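PDB 3SFT: chemotaxis response regulator protein-glutamate methylesterase from Thermotoga maritima, which probably removes methyl groups from methylated glutamates of chemoreceptors and deamidates certain receptor glutamines, here represented by its C-terminal catalytic domain. Local coordinates for residues 155-160 / 177-182; 84-89 / 113-118; 25-30 / 56-61; 70-75 / 93-98; 40-45 / 106-111. All blocks are in the same frame, centred on the assembly; numbering follows the deposited sequence.

Overall arrangement
The five contacts spread over one doubly wound alpha/beta domain built on a seven-stranded parallel sheet. Along the chain contact 3 opens first, contact 5 spans contact 4, and contact 1 comes last. Contact 1 lies at the outermost strand 178-180, its centre about 28 Å from that of contact 4. Contacts 2 and 4 share the hairpin of strands 85-91 and 94-100, their centres about 13 Å apart. Contact 5, about 12 Å from contact 2 between centres, touches it and holds the probable catalytic His42. Contact 3 touches both contacts 1 and 4. Contacts 2 and 5 thus lie by the probable catalytic site, whereas 3 and 4 join parts of the fold away from it.

Contact 1: residues 155-160 / 177-182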
# COMPACT_ATOMS: atom_id res chain seq x y z
N ALA A 155 10.07 2.76 4.19
CA ALA A 155 9.44 3.82 4.97
C ALA A 155 9.79 5.15 4.33
O ALA A 155 10.92 5.35 3.87
CB ALA A 155 9.92 3.79 6.40
N GLU A 156 8.81 6.06 4.26
CA GLU A 156 9.05 7.37 3.68
C GLU A 156 9.89 8.24 4.60
O GLU A 156 9.63 8.34 5.81
CB GLU A 156 7.73 8.07 3.34
CG GLU A 156 7.92 9.42 2.61
CD GLU A 156 6.61 10.09 2.20
OE1 GLU A 156 5.53 9.56 2.52
OE2 GLU A 156 6.66 11.16 1.56
N ASP A 157 10.93 8.84 4.03
CA ASP A 157 11.84 9.72 4.75
C ASP A 157 11.09 11.00 5.17
O ASP A 157 10.21 11.48 4.46
CB ASP A 157 13.03 10.08 3.85
CG ASP A 157 14.10 10.88 4.57
OD1 ASP A 157 15.12 10.29 4.98
OD2 ASP A 157 13.93 12.10 4.72
N LYS A 158 11.48 11.54 6.32
CA LYS A 158 10.87 12.75 6.87
C LYS A 158 10.85 13.93 5.90
O LYS A 158 9.97 14.79 5.96
CB LYS A 158 11.61 13.17 8.16
CG LYS A 158 10.94 14.30 8.92
CD LYS A 158 11.73 14.71 10.15
CE LYS A 158 11.02 15.80 10.94
NZ LYS A 158 9.75 15.32 11.54
N GLU A 159 11.83 13.97 4.99
CA GLU A 159 11.93 15.04 4.01
C GLU A 159 10.64 15.34 3.25
O GLU A 159 10.19 16.49 3.18
CB GLU A 159 13.04 14.72 3.00
CG GLU A 159 13.22 15.77 1.90
CD GLU A 159 14.20 15.33 0.82
OE1 GLU A 159 15.13 14.55 1.11
OE2 GLU A 159 14.03 15.78 -0.33
N THR A 160 10.03 14.30 2.69
CA THR A 160 8.82 14.46 1.90
C THR A 160 7.49 14.25 2.64
O THR A 160 6.43 14.39 2.04
CB THR A 160 8.87 13.57 0.64
OG1 THR A 160 9.13 12.22 1.02
CG2 THR A 160 9.98 14.05 -0.29
N ASP A 177 13.67 -1.46 5.74
CA ASP A 177 14.87 -1.88 5.02
C ASP A 177 15.41 -0.67 4.28
O ASP A 177 16.60 -0.57 4.02
CB ASP A 177 14.55 -3.00 4.02
CG ASP A 177 14.06 -4.26 4.69
OD1 ASP A 177 14.81 -4.83 5.51
OD2 ASP A 177 12.93 -4.69 4.40
N TYR A 178 14.50 0.25 3.95
CA TYR A 178 14.85 1.48 3.24
C TYR A 178 14.05 2.66 3.79
O TYR A 178 12.87 2.52 4.15
CB TYR A 178 14.53 1.36 1.74
CG TYR A 178 15.23 0.22 1.04
CD1 TYR A 178 16.55 0.33 0.62
CD2 TYR A 178 14.57 -0.99 0.81
CE1 TYR A 178 17.20 -0.72 -0.01
CE2 TYR A 178 15.21 -2.05 0.18
CZ TYR A 178 16.52 -1.91 -0.23
OH TYR A 178 17.16 -2.97 -0.83
N VAL A 179 14.71 3.81 3.90
CA VAL A 179 14.07 5.04 4.35
C VAL A 179 14.36 5.97 3.19
O VAL A 179 15.50 6.38 2.99
CB VAL A 179 14.71 5.56 5.65
CG1 VAL A 179 14.02 6.85 6.09
CG2 VAL A 179 14.60 4.51 6.76
N LEU A 180 13.34 6.27 2.40
CA LEU A 180 13.52 7.10 1.21
C LEU A 180 12.50 8.20 1.00
O LEU A 180 11.33 8.05 1.33
CB LEU A 180 13.47 6.20 -0.03
CG LEU A 180 14.42 5.00 -0.15
CD1 LEU A 180 13.86 4.03 -1.17
CD2 LEU A 180 15.80 5.47 -0.56
N PRO A 181 12.95 9.35 0.47
CA PRO A 181 12.00 10.44 0.23
C PRO A 181 11.08 9.90 -0.87
O PRO A 181 11.50 9.05 -1.66
CB PRO A 181 12.89 11.58 -0.24
CG PRO A 181 14.08 10.89 -0.83
CD PRO A 181 14.32 9.77 0.16
N ALA A 182 9.83 10.34 -0.88
CA ALA A 182 8.85 9.86 -1.85
C ALA A 182 9.32 9.72 -3.30
O ALA A 182 9.07 8.70 -3.93
CB ALA A 182 7.59 10.71 -1.79
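The carboxylate of Glu156 comes up beside Ala182, its OE2 lying 3.5 Å from Ala182 CB. OE2 is also bonded to Ser21, and OE1 to the backbone N of Thr133. A second flat group, the carboxylate of Asp157, is met on the anti side of OD2 by the backbone N of Glu159, closing an Asx turn, while OD1 rests 3.8 Å from Val179 CG1. The ring of Pro181 leans with CD on Asp157 CB and with CB on Thr160 CG2. The backbones run parallel, as neighbouring strands of the beta-alpha-beta unit 152-156, 166-172, 178-180. Ala155 N gives Tyr178 O a nearly straight bond of 2.8 Å, and Leu180 N returns one to Ala155 O. Where the strands end, Asp157 N meets Leu180 O from above the carbonyl plane, 69° out of it. Thr160 OG1 sits between its own backbone N and carbonyl carbon (chi1 54°), from where it accepts Ala182 N at 2.8 Å and donates to the anti lone pair of Glu156 OE2 at 2.7 Å. The Thr160 hydroxyl thus bridges the Ala182 N-H and the buried Glu156 carboxylate, whose several donors would probably favour its ionised form.

Contact 2: residues 84-89 / 113-118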
# COMPACT_ATOMS: atom_id res chain seq x y z
N PHE A 84 -14.80 -0.43 4.58
CA PHE A 84 -14.35 -1.83 4.66
C PHE A 84 -12.84 -1.97 4.74
O PHE A 84 -12.10 -1.09 4.30
CB PHE A 84 -14.79 -2.62 3.42
CG PHE A 84 -16.27 -2.65 3.17
CD1 PHE A 84 -17.07 -3.63 3.75
CD2 PHE A 84 -16.85 -1.75 2.28
CE1 PHE A 84 -18.43 -3.71 3.44
CE2 PHE A 84 -18.21 -1.82 1.97
CZ PHE A 84 -19.00 -2.80 2.55
N HIS A 85 -12.39 -3.07 5.33
CA HIS A 85 -10.96 -3.40 5.39
C HIS A 85 -10.79 -4.16 4.08
O HIS A 85 -11.66 -4.95 3.70
CB HIS A 85 -10.64 -4.33 6.56
CG HIS A 85 -10.55 -3.63 7.88
ND1 HIS A 85 -9.75 -2.53 8.07
CD2 HIS A 85 -11.13 -3.89 9.07
CE1 HIS A 85 -9.85 -2.14 9.33
NE2 HIS A 85 -10.68 -2.95 9.96
N LEU A 86 -9.71 -3.88 3.35
CA LEU A 86 -9.46 -4.55 2.08
C LEU A 86 -8.62 -5.81 2.26
O LEU A 86 -7.42 -5.73 2.56
CB LEU A 86 -8.78 -3.59 1.11
CG LEU A 86 -8.51 -4.13 -0.29
CD1 LEU A 86 -9.82 -4.48 -0.98
CD2 LEU A 86 -7.74 -3.09 -1.10
N GLY A 87 -9.24 -6.96 2.07
CA GLY A 87 -8.52 -8.21 2.20
C GLY A 87 -8.08 -8.76 0.86
O GLY A 87 -8.45 -8.24 -0.19
N LEU A 88 -7.21 -9.77 0.92
CA LEU A 88 -6.71 -10.46 -0.26
C LEU A 88 -6.80 -11.94 0.03
O LEU A 88 -6.57 -12.37 1.16
CB LEU A 88 -5.25 -10.08 -0.57
CG LEU A 88 -5.00 -8.74 -1.26
CD1 LEU A 88 -4.82 -7.64 -0.21
CD2 LEU A 88 -3.77 -8.83 -2.12
N LYS A 89 -7.18 -12.73 -0.97
CA LYS A 89 -7.31 -14.17 -0.81
C LYS A 89 -6.79 -14.88 -2.04
O LYS A 89 -6.97 -14.41 -3.17
CB LYS A 89 -8.76 -14.57 -0.54
CG LYS A 89 -9.74 -14.18 -1.65
CD LYS A 89 -11.19 -14.41 -1.23
CE LYS A 89 -12.14 -13.83 -2.27
NZ LYS A 89 -13.55 -13.87 -1.81
N ASP A 113 -2.81 -2.22 8.04
CA ASP A 113 -2.37 -3.41 8.78
C ASP A 113 -3.14 -4.66 8.33
O ASP A 113 -2.56 -5.74 8.18
CB ASP A 113 -2.56 -3.23 10.30
CG ASP A 113 -1.43 -2.45 10.95
OD1 ASP A 113 -0.37 -2.26 10.32
OD2 ASP A 113 -1.61 -2.02 12.11
N PHE A 114 -4.44 -4.51 8.10
CA PHE A 114 -5.27 -5.63 7.66
C PHE A 114 -4.85 -6.12 6.27
O PHE A 114 -4.70 -7.33 6.06
CB PHE A 114 -6.75 -5.22 7.64
CG PHE A 114 -7.70 -6.37 7.36
CD1 PHE A 114 -8.35 -7.01 8.41
CD2 PHE A 114 -7.94 -6.80 6.06
CE1 PHE A 114 -9.22 -8.07 8.17
CE2 PHE A 114 -8.81 -7.85 5.81
CZ PHE A 114 -9.45 -8.49 6.86
N THR A 115 -4.67 -5.20 5.33
CA THR A 115 -4.27 -5.56 3.97
C THR A 115 -2.89 -6.22 3.94
O THR A 115 -2.68 -7.20 3.21
CB THR A 115 -4.28 -4.33 3.03
OG1 THR A 115 -5.61 -3.79 2.98
CG2 THR A 115 -3.86 -4.71 1.62
N LEU A 116 -1.95 -5.69 4.71
CA LEU A 116 -0.60 -6.23 4.78
C LEU A 116 -0.58 -7.61 5.41
O LEU A 116 0.20 -8.47 5.00
CB LEU A 116 0.32 -5.27 5.54
CG LEU A 116 0.76 -4.04 4.75
CD1 LEU A 116 1.28 -2.95 5.67
CD2 LEU A 116 1.83 -4.45 3.76
N ASP A 117 -1.43 -7.82 6.41
CA ASP A 117 -1.52 -9.11 7.08
C ASP A 117 -1.89 -10.16 6.03
O ASP A 117 -1.24 -11.21 5.92
CB ASP A 117 -2.60 -9.06 8.17
CG ASP A 117 -2.85 -10.42 8.82
OD1 ASP A 117 -1.88 -11.16 9.07
OD2 ASP A 117 -4.03 -10.74 9.09
N LYS A 118 -2.92 -9.86 5.24
CA LYS A 118 -3.37 -10.77 4.20
C LYS A 118 -2.34 -10.92 3.09
O LYS A 118 -2.00 -12.05 2.72
CB LYS A 118 -4.72 -10.32 3.63
CG LYS A 118 -5.85 -10.38 4.64
CD LYS A 118 -5.91 -11.75 5.30
CE LYS A 118 -7.01 -11.83 6.35
NZ LYS A 118 -6.83 -10.81 7.41
O HOH W 1 -7.37 -2.58 4.81
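Strand-on-helix packing joins the first strand of the antiparallel hairpin 85-91/94-100 to helix 112-123, chiefly through His85, Phe114 and Thr115. The local axes of strand 85-89 and helix 113-118 run almost parallel, 4° apart, with a closest approach of 6.9 Å. His85 lays its CB over one face of the Phe114 ring as a CH-pi contact, 3.8 Å from CB to the ring centroid. The imidazole and phenyl planes are nearly parallel, 10° apart, but slid past each other so that the rings barely overlap; the imidazole is held by Asp103 O at NE2 and by Ala111 N at ND1. Lys118 NZ stands over the opposite face of Phe114, offset toward the rim, and pairs with Asp117. At the edge of this ring lie Leu86 O and the CA of Gly87, 3.6 Å from Phe114 CE2. An alanine at Phe114 is likely to leave His85 CB without its aromatic face and to open a gap beside Gly87. Deeper in, Leu88 CD1 packs on Thr115 CG2. With chi1 at -60°, Thr115 OG1 is turned to donate in the carbonyl plane to a lone pair of Leu86 O, 2.7 Å away. A water donates to this OG1 at 2.8 Å and accepts from Leu86 N.

Contact 3: residues 25-30 / 56-61; sequences IIPNLP and DSTSEL
Thr58, near the C-terminal end of helix 48-58, lies side by side with Pro27, both side chains pointing the same way. Its OG1 is 3.5 Å from Pro27 CG, while its carbonyl O touches Pro27 CB. Ser59 follows, the residue whose CA comes nearest to that of Pro27. A chi1 of -49° turns its OG back to Leu55 O, the bond that satisfies it, and lays Ser59 OG against Ile26 CG2 at 3.4 Å. OG also approaches Pro27 CA; the proline nitrogen behind has no hydrogen to offer. Glu60 brings only CB near Leu29 O, at 4.2 Å, and its chain bends off at chi2. Leu61 ends the run and does most on the buried side: CD1 packs on Leu29 CB at 3.8 Å, and CD2 reaches Pro30 O at 3.3 Å. Its backbone N gives a hydrogen bond to a water that in turn donates to Ile26 O and, at 2.6 Å, to Leu29 O, so one water ties the two backbones where no direct hydrogen bond does. An alanine at Leu61 would probably open a gap beside Leu29 and Pro30 and leave Ile37 and Val77 with less apolar cover. The contact joins the turn leading into strand 62-65 to the loop preceding strand 37-41, two helix-to-strand connections characteristic of a doubly wound alpha/beta fold.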
# COMPACT_ATOMS: atom_id res chain seq x y z
N ILE A 25 5.14 9.26 -6.54
CA ILE A 25 5.40 7.83 -6.71
C ILE A 25 4.68 7.16 -7.89
O ILE A 25 5.32 6.74 -8.85
CB ILE A 25 5.04 7.04 -5.43
CG1 ILE A 25 5.75 7.64 -4.22
CG2 ILE A 25 5.41 5.57 -5.57
CD1 ILE A 25 5.36 7.00 -2.90
N ILE A 26 3.37 7.04 -7.78
CA ILE A 26 2.54 6.39 -8.79
C ILE A 26 2.72 6.88 -10.23
O ILE A 26 2.87 6.07 -11.15
CB ILE A 26 1.05 6.43 -8.39
CG1 ILE A 26 0.88 5.82 -6.99
CG2 ILE A 26 0.18 5.67 -9.40
CD1 ILE A 26 1.44 4.40 -6.85
N PRO A 27 2.72 8.21 -10.46
CA PRO A 27 2.89 8.74 -11.82
C PRO A 27 4.25 8.42 -12.44
O PRO A 27 4.40 8.49 -13.66
CB PRO A 27 2.73 10.25 -11.62
CG PRO A 27 1.81 10.34 -10.43
CD PRO A 27 2.41 9.30 -9.52
N ASN A 28 5.22 8.05 -11.61
CA ASN A 28 6.57 7.74 -12.09
C ASN A 28 6.88 6.25 -12.24
O ASN A 28 8.05 5.84 -12.19
CB ASN A 28 7.61 8.42 -11.19
CG ASN A 28 7.40 9.93 -11.10
OD1 ASN A 28 7.47 10.52 -10.02
ND2 ASN A 28 7.12 10.56 -12.24
N LEU A 29 5.84 5.44 -12.42
CA LEU A 29 6.01 4.00 -12.61
C LEU A 29 5.55 3.67 -14.03
O LEU A 29 4.56 4.22 -14.52
CB LEU A 29 5.21 3.21 -11.57
CG LEU A 29 5.75 3.30 -10.14
CD1 LEU A 29 4.82 2.56 -9.19
CD2 LEU A 29 7.15 2.72 -10.06
N PRO A 30 6.26 2.76 -14.71
CA PRO A 30 5.92 2.36 -16.08
C PRO A 30 4.60 1.60 -16.18
O PRO A 30 4.19 0.92 -15.24
CB PRO A 30 7.11 1.49 -16.48
CG PRO A 30 7.47 0.82 -15.18
CD PRO A 30 7.40 1.97 -14.20
N ASP A 56 -5.03 8.36 -11.60
CA ASP A 56 -5.24 7.77 -12.91
C ASP A 56 -4.95 8.78 -14.02
O ASP A 56 -4.39 8.44 -15.06
CB ASP A 56 -6.67 7.24 -13.05
CG ASP A 56 -6.86 6.37 -14.29
OD1 ASP A 56 -6.22 5.31 -14.38
OD2 ASP A 56 -7.65 6.77 -15.18
N SER A 57 -5.29 10.04 -13.76
CA SER A 57 -5.10 11.12 -14.73
C SER A 57 -3.65 11.46 -15.03
O SER A 57 -3.33 11.93 -16.12
CB SER A 57 -5.82 12.40 -14.27
OG SER A 57 -7.22 12.21 -14.27
N THR A 58 -2.76 11.21 -14.07
CA THR A 58 -1.35 11.53 -14.24
C THR A 58 -0.43 10.31 -14.36
O THR A 58 0.78 10.47 -14.49
CB THR A 58 -0.85 12.38 -13.05
OG1 THR A 58 -1.11 11.67 -11.83
CG2 THR A 58 -1.58 13.72 -13.01
N SER A 59 -1.00 9.11 -14.36
CA SER A 59 -0.19 7.89 -14.43
C SER A 59 -0.40 7.02 -15.68
O SER A 59 -1.44 7.08 -16.33
CB SER A 59 -0.45 7.01 -13.20
OG SER A 59 -0.36 7.76 -12.00
N GLU A 60 0.61 6.21 -15.99
CA GLU A 60 0.53 5.30 -17.12
C GLU A 60 -0.19 4.04 -16.67
O GLU A 60 -0.87 3.38 -17.46
CB GLU A 60 1.93 4.96 -17.65
CG GLU A 60 2.53 6.05 -18.52
CD GLU A 60 1.63 6.42 -19.69
OE1 GLU A 60 1.47 5.59 -20.62
OE2 GLU A 60 1.08 7.55 -19.69
N LEU A 61 -0.05 3.71 -15.38
CA LEU A 61 -0.72 2.56 -14.79
C LEU A 61 -2.20 2.89 -14.65
O LEU A 61 -2.57 4.06 -14.55
CB LEU A 61 -0.15 2.25 -13.40
CG LEU A 61 1.28 1.71 -13.28
CD1 LEU A 61 1.74 1.79 -11.83
CD2 LEU A 61 1.34 0.27 -13.78
O HOH W 2 2.17 5.13 -13.88

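Contact 4: residues 70-75 / 93-98; sequences EEVKPG and GKVFFF
Val72 and Phe97 make the close-fitting side of this contact, Glu71 and Lys94 the loose one. Val72 drops its CG2 methyl squarely over one face of the Phe97 ring, 3.5 Å from the centroid and 10° off the ring normal, a CH-pi contact at the ring centre. The chi1 of -174° puts CG1 anti to the backbone N and CG2 beside that N, from where CG2 faces both the ring and Val95 CG1, 3.9 Å away. Two backbone bonds fix the spacing: Val72 N to Val95 O at 2.8 Å, and Phe97 N to Glu70 O at 2.9 Å. They flank a single bridge between Glu71 and Phe96, so the pairing with the strand is brief. On the solvent side, Phe96 turns its ring beside the Glu71 chain, with CE1 3.7 Å from Glu71 CB and the carboxylate and ring planes 54° apart. Beyond it, Glu71 OE2 and Lys94 NZ form a long salt bridge of 3.9 Å, which probably adds little to the hold. Glu70 turns its carboxylate elsewhere, to a salt bridge with Lys64 and to the backbone N of Glu67. The loop before strand 76-79 is thereby laid along strand 94-100: Tyr78 meets the Phe97 ring edge-to-face, Leu86 and Leu88 of strand 85-91 pack on Phe97 and Val95, and helix 112-123 touches Val95 through Ile122 and Tyr123.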
# COMPACT_ATOMS: atom_id res chain seq x y z
N GLU A 70 -12.73 -8.85 -7.08
CA GLU A 70 -11.90 -8.51 -8.23
C GLU A 70 -10.52 -9.17 -8.16
O GLU A 70 -9.94 -9.31 -7.08
CB GLU A 70 -11.74 -6.98 -8.33
CG GLU A 70 -10.85 -6.50 -9.48
CD GLU A 70 -10.72 -4.97 -9.54
OE1 GLU A 70 -11.02 -4.29 -8.54
OE2 GLU A 70 -10.30 -4.46 -10.60
N GLU A 71 -10.02 -9.60 -9.32
CA GLU A 71 -8.71 -10.23 -9.40
C GLU A 71 -7.60 -9.17 -9.36
O GLU A 71 -7.65 -8.19 -10.10
CB GLU A 71 -8.58 -11.05 -10.69
CG GLU A 71 -7.34 -11.94 -10.72
CD GLU A 71 -7.13 -12.65 -12.05
OE1 GLU A 71 -8.11 -12.89 -12.79
OE2 GLU A 71 -5.96 -12.98 -12.35
N VAL A 72 -6.62 -9.38 -8.49
CA VAL A 72 -5.49 -8.46 -8.33
C VAL A 72 -4.50 -8.70 -9.47
O VAL A 72 -3.81 -9.72 -9.50
CB VAL A 72 -4.80 -8.70 -6.97
CG1 VAL A 72 -3.74 -7.65 -6.74
CG2 VAL A 72 -5.84 -8.67 -5.85
N LYS A 73 -4.39 -7.74 -10.39
CA LYS A 73 -3.51 -7.89 -11.55
C LYS A 73 -2.43 -6.82 -11.68
O LYS A 73 -2.59 -5.70 -11.20
CB LYS A 73 -4.35 -7.88 -12.83
CG LYS A 73 -5.50 -8.88 -12.85
CD LYS A 73 -6.19 -8.91 -14.21
CE LYS A 73 -6.83 -7.56 -14.56
NZ LYS A 73 -7.36 -7.52 -15.95
N PRO A 74 -1.30 -7.16 -12.32
CA PRO A 74 -0.20 -6.22 -12.53
C PRO A 74 -0.65 -5.16 -13.54
O PRO A 74 -1.54 -5.39 -14.35
CB PRO A 74 0.92 -7.10 -13.08
CG PRO A 74 0.18 -8.22 -13.77
CD PRO A 74 -0.92 -8.52 -12.79
N GLY A 75 -0.03 -3.98 -13.47
CA GLY A 75 -0.40 -2.90 -14.37
C GLY A 75 -1.52 -2.04 -13.79
O GLY A 75 -1.96 -1.08 -14.41
N GLY A 93 -4.42 -20.47 -7.60
CA GLY A 93 -3.27 -19.79 -8.18
C GLY A 93 -3.44 -18.31 -8.51
O GLY A 93 -2.53 -17.70 -9.08
N LYS A 94 -4.60 -17.74 -8.19
CA LYS A 94 -4.85 -16.32 -8.45
C LYS A 94 -5.17 -15.61 -7.14
O LYS A 94 -5.48 -16.26 -6.14
CB LYS A 94 -6.04 -16.15 -9.41
CG LYS A 94 -5.83 -16.70 -10.81
CD LYS A 94 -7.15 -16.73 -11.55
CE LYS A 94 -7.02 -17.39 -12.91
NZ LYS A 94 -6.28 -16.54 -13.87
N VAL A 95 -5.10 -14.28 -7.15
CA VAL A 95 -5.39 -13.49 -5.96
C VAL A 95 -6.57 -12.55 -6.19
O VAL A 95 -6.65 -11.87 -7.22
CB VAL A 95 -4.15 -12.69 -5.50
CG1 VAL A 95 -4.47 -11.89 -4.23
CG2 VAL A 95 -2.99 -13.64 -5.21
N PHE A 96 -7.48 -12.53 -5.23
CA PHE A 96 -8.68 -11.70 -5.31
C PHE A 96 -8.88 -10.84 -4.07
O PHE A 96 -8.46 -11.20 -2.97
CB PHE A 96 -9.92 -12.60 -5.49
CG PHE A 96 -9.87 -13.46 -6.72
CD1 PHE A 96 -10.42 -13.02 -7.92
CD2 PHE A 96 -9.27 -14.72 -6.69
CE1 PHE A 96 -10.37 -13.81 -9.08
CE2 PHE A 96 -9.22 -15.52 -7.84
CZ PHE A 96 -9.77 -15.06 -9.04
N PHE A 97 -9.55 -9.70 -4.25
CA PHE A 97 -9.85 -8.80 -3.14
C PHE A 97 -11.15 -9.23 -2.47
O PHE A 97 -11.98 -9.89 -3.08
CB PHE A 97 -10.09 -7.37 -3.65
CG PHE A 97 -8.86 -6.67 -4.14
CD1 PHE A 97 -7.80 -6.40 -3.28
CD2 PHE A 97 -8.79 -6.22 -5.46
CE1 PHE A 97 -6.68 -5.70 -3.73
CE2 PHE A 97 -7.68 -5.52 -5.91
CZ PHE A 97 -6.62 -5.26 -5.04
N PHE A 98 -11.31 -8.83 -1.22
CA PHE A 98 -12.55 -9.08 -0.51
C PHE A 98 -12.73 -7.95 0.50
O PHE A 98 -11.75 -7.45 1.06
CB PHE A 98 -12.64 -10.48 0.13
CG PHE A 98 -11.74 -10.70 1.32
CD1 PHE A 98 -12.12 -10.28 2.59
CD2 PHE A 98 -10.55 -11.41 1.18
CE1 PHE A 98 -11.34 -10.57 3.70
CE2 PHE A 98 -9.76 -11.71 2.29
CZ PHE A 98 -10.16 -11.29 3.55

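Contact 5: residues 40-45 / 106-111; sequences VQHMPP and NNVRPA
His42 swings its imidazole beside the backbone N (chi1 -62°), and Val108 sets CG1 anti to its own N (chi1 167°), which brings the methyl over the ring. The histidine is predicted to complete a Ser-His-Asp catalytic triad with Ser15 and Asp138, at the end of strand 37-41 in the doubly wound fold, consistent with the hydrogen bond between its NE2 and Asp138 OD2 and with the side chain of Ser15 lying close. Val108 CG1 stands above the centre of the imidazole, 3.8 Å from its centroid and 12° off the ring normal, a CH-pi contact. From the same side CG2 of Val108 reaches His42 ND1 at 4.0 Å, so the two methyls spread across the ring and probably limit its rocking. The side chains cross at about a right angle. Within segment 40-45, Gln41 NE2 donates to His42 O at 3.0 Å and also to Ser15 O, while its OE1 is bonded to Ser14, so the Gln41 amide links the backbone of His42 to Ser14 and Ser15 at the end of strand 9-14. Pro110, preceded by a cis peptide bond, brings the loop back alongside Val40. Ala111 then takes the N-cap position of helix 112-123. No hydrogen bond links the two segments directly; the other apolar part of the contact is Val40, whose CG1 rests 4.0 Å from Pro110 CB and 3.9 Å from Ala111 C.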
# COMPACT_ATOMS: atom_id res chain seq x y z
N VAL A 40 -3.74 1.80 0.51
CA VAL A 40 -4.70 1.99 1.59
C VAL A 40 -4.43 3.38 2.16
O VAL A 40 -3.47 3.59 2.91
CB VAL A 40 -4.54 0.93 2.71
CG1 VAL A 40 -5.56 1.18 3.80
CG2 VAL A 40 -4.72 -0.48 2.15
N GLN A 41 -5.25 4.33 1.76
CA GLN A 41 -5.15 5.72 2.20
C GLN A 41 -6.28 6.02 3.16
O GLN A 41 -7.45 5.82 2.83
CB GLN A 41 -5.24 6.64 0.96
CG GLN A 41 -5.52 8.12 1.24
CD GLN A 41 -4.37 8.85 1.89
OE1 GLN A 41 -3.22 8.72 1.49
NE2 GLN A 41 -4.67 9.67 2.89
N HIS A 42 -5.94 6.48 4.37
CA HIS A 42 -6.93 6.85 5.38
C HIS A 42 -7.71 8.05 4.87
O HIS A 42 -7.12 9.05 4.47
CB HIS A 42 -6.27 7.24 6.71
CG HIS A 42 -5.47 6.16 7.35
ND1 HIS A 42 -4.84 6.32 8.56
CD2 HIS A 42 -5.20 4.89 6.95
CE1 HIS A 42 -4.20 5.21 8.88
NE2 HIS A 42 -4.40 4.33 7.92
N MET A 43 -9.03 7.94 4.87
CA MET A 43 -9.86 9.03 4.38
C MET A 43 -11.32 8.74 4.71
O MET A 43 -11.73 7.58 4.75
CB MET A 43 -9.68 9.17 2.87
CG MET A 43 -9.59 10.61 2.38
SD MET A 43 -8.42 10.81 1.02
CE MET A 43 -8.98 9.48 -0.09
N PRO A 44 -12.11 9.79 5.01
CA PRO A 44 -13.53 9.61 5.33
C PRO A 44 -14.22 8.87 4.19
O PRO A 44 -13.76 8.91 3.04
CB PRO A 44 -14.03 11.05 5.44
CG PRO A 44 -12.84 11.78 5.95
CD PRO A 44 -11.73 11.21 5.10
N PRO A 45 -15.32 8.16 4.49
CA PRO A 45 -16.04 7.42 3.45
C PRO A 45 -16.51 8.32 2.31
O PRO A 45 -16.99 9.43 2.53
CB PRO A 45 -17.22 6.81 4.22
CG PRO A 45 -17.42 7.75 5.37
CD PRO A 45 -16.00 8.04 5.79
N ASN A 106 -7.63 0.83 15.07
CA ASN A 106 -7.33 2.21 15.48
C ASN A 106 -8.77 2.67 15.41
O ASN A 106 -9.66 1.95 15.86
CB ASN A 106 -6.51 3.02 14.45
CG ASN A 106 -5.17 2.40 14.13
OD1 ASN A 106 -4.64 1.59 14.90
ND2 ASN A 106 -4.63 2.74 12.96
N ASN A 107 -9.03 3.88 14.93
CA ASN A 107 -10.41 4.32 14.73
C ASN A 107 -10.40 4.48 13.21
O ASN A 107 -10.92 5.44 12.65
CB ASN A 107 -10.71 5.65 15.43
CG ASN A 107 -12.18 6.02 15.33
OD1 ASN A 107 -13.06 5.22 15.68
ND2 ASN A 107 -12.47 7.22 14.84
N VAL A 108 -9.74 3.51 12.57
CA VAL A 108 -9.55 3.50 11.13
C VAL A 108 -9.97 2.20 10.44
O VAL A 108 -9.71 1.10 10.94
CB VAL A 108 -8.06 3.78 10.80
CG1 VAL A 108 -7.75 3.47 9.35
CG2 VAL A 108 -7.72 5.24 11.11
N ARG A 109 -10.59 2.36 9.28
CA ARG A 109 -11.05 1.26 8.43
C ARG A 109 -11.38 1.86 7.06
O ARG A 109 -12.25 2.71 6.95
CB ARG A 109 -12.29 0.58 9.03
CG ARG A 109 -12.81 -0.59 8.20
CD ARG A 109 -14.01 -1.26 8.85
NE ARG A 109 -15.16 -0.36 8.93
CZ ARG A 109 -16.20 -0.55 9.74
NH1 ARG A 109 -16.24 -1.61 10.54
NH2 ARG A 109 -17.19 0.33 9.77
N PRO A 110 -10.67 1.42 6.00
CA PRO A 110 -9.61 0.41 6.00
C PRO A 110 -8.32 0.81 6.72
O PRO A 110 -7.95 1.98 6.76
CB PRO A 110 -9.35 0.20 4.51
CG PRO A 110 -9.60 1.57 3.94
CD PRO A 110 -10.88 1.96 4.65
N ALA A 111 -7.66 -0.19 7.30
CA ALA A 111 -6.38 -0.01 7.98
C ALA A 111 -5.38 -0.78 7.13
O ALA A 111 -5.66 -1.91 6.73
CB ALA A 111 -6.43 -0.63 9.37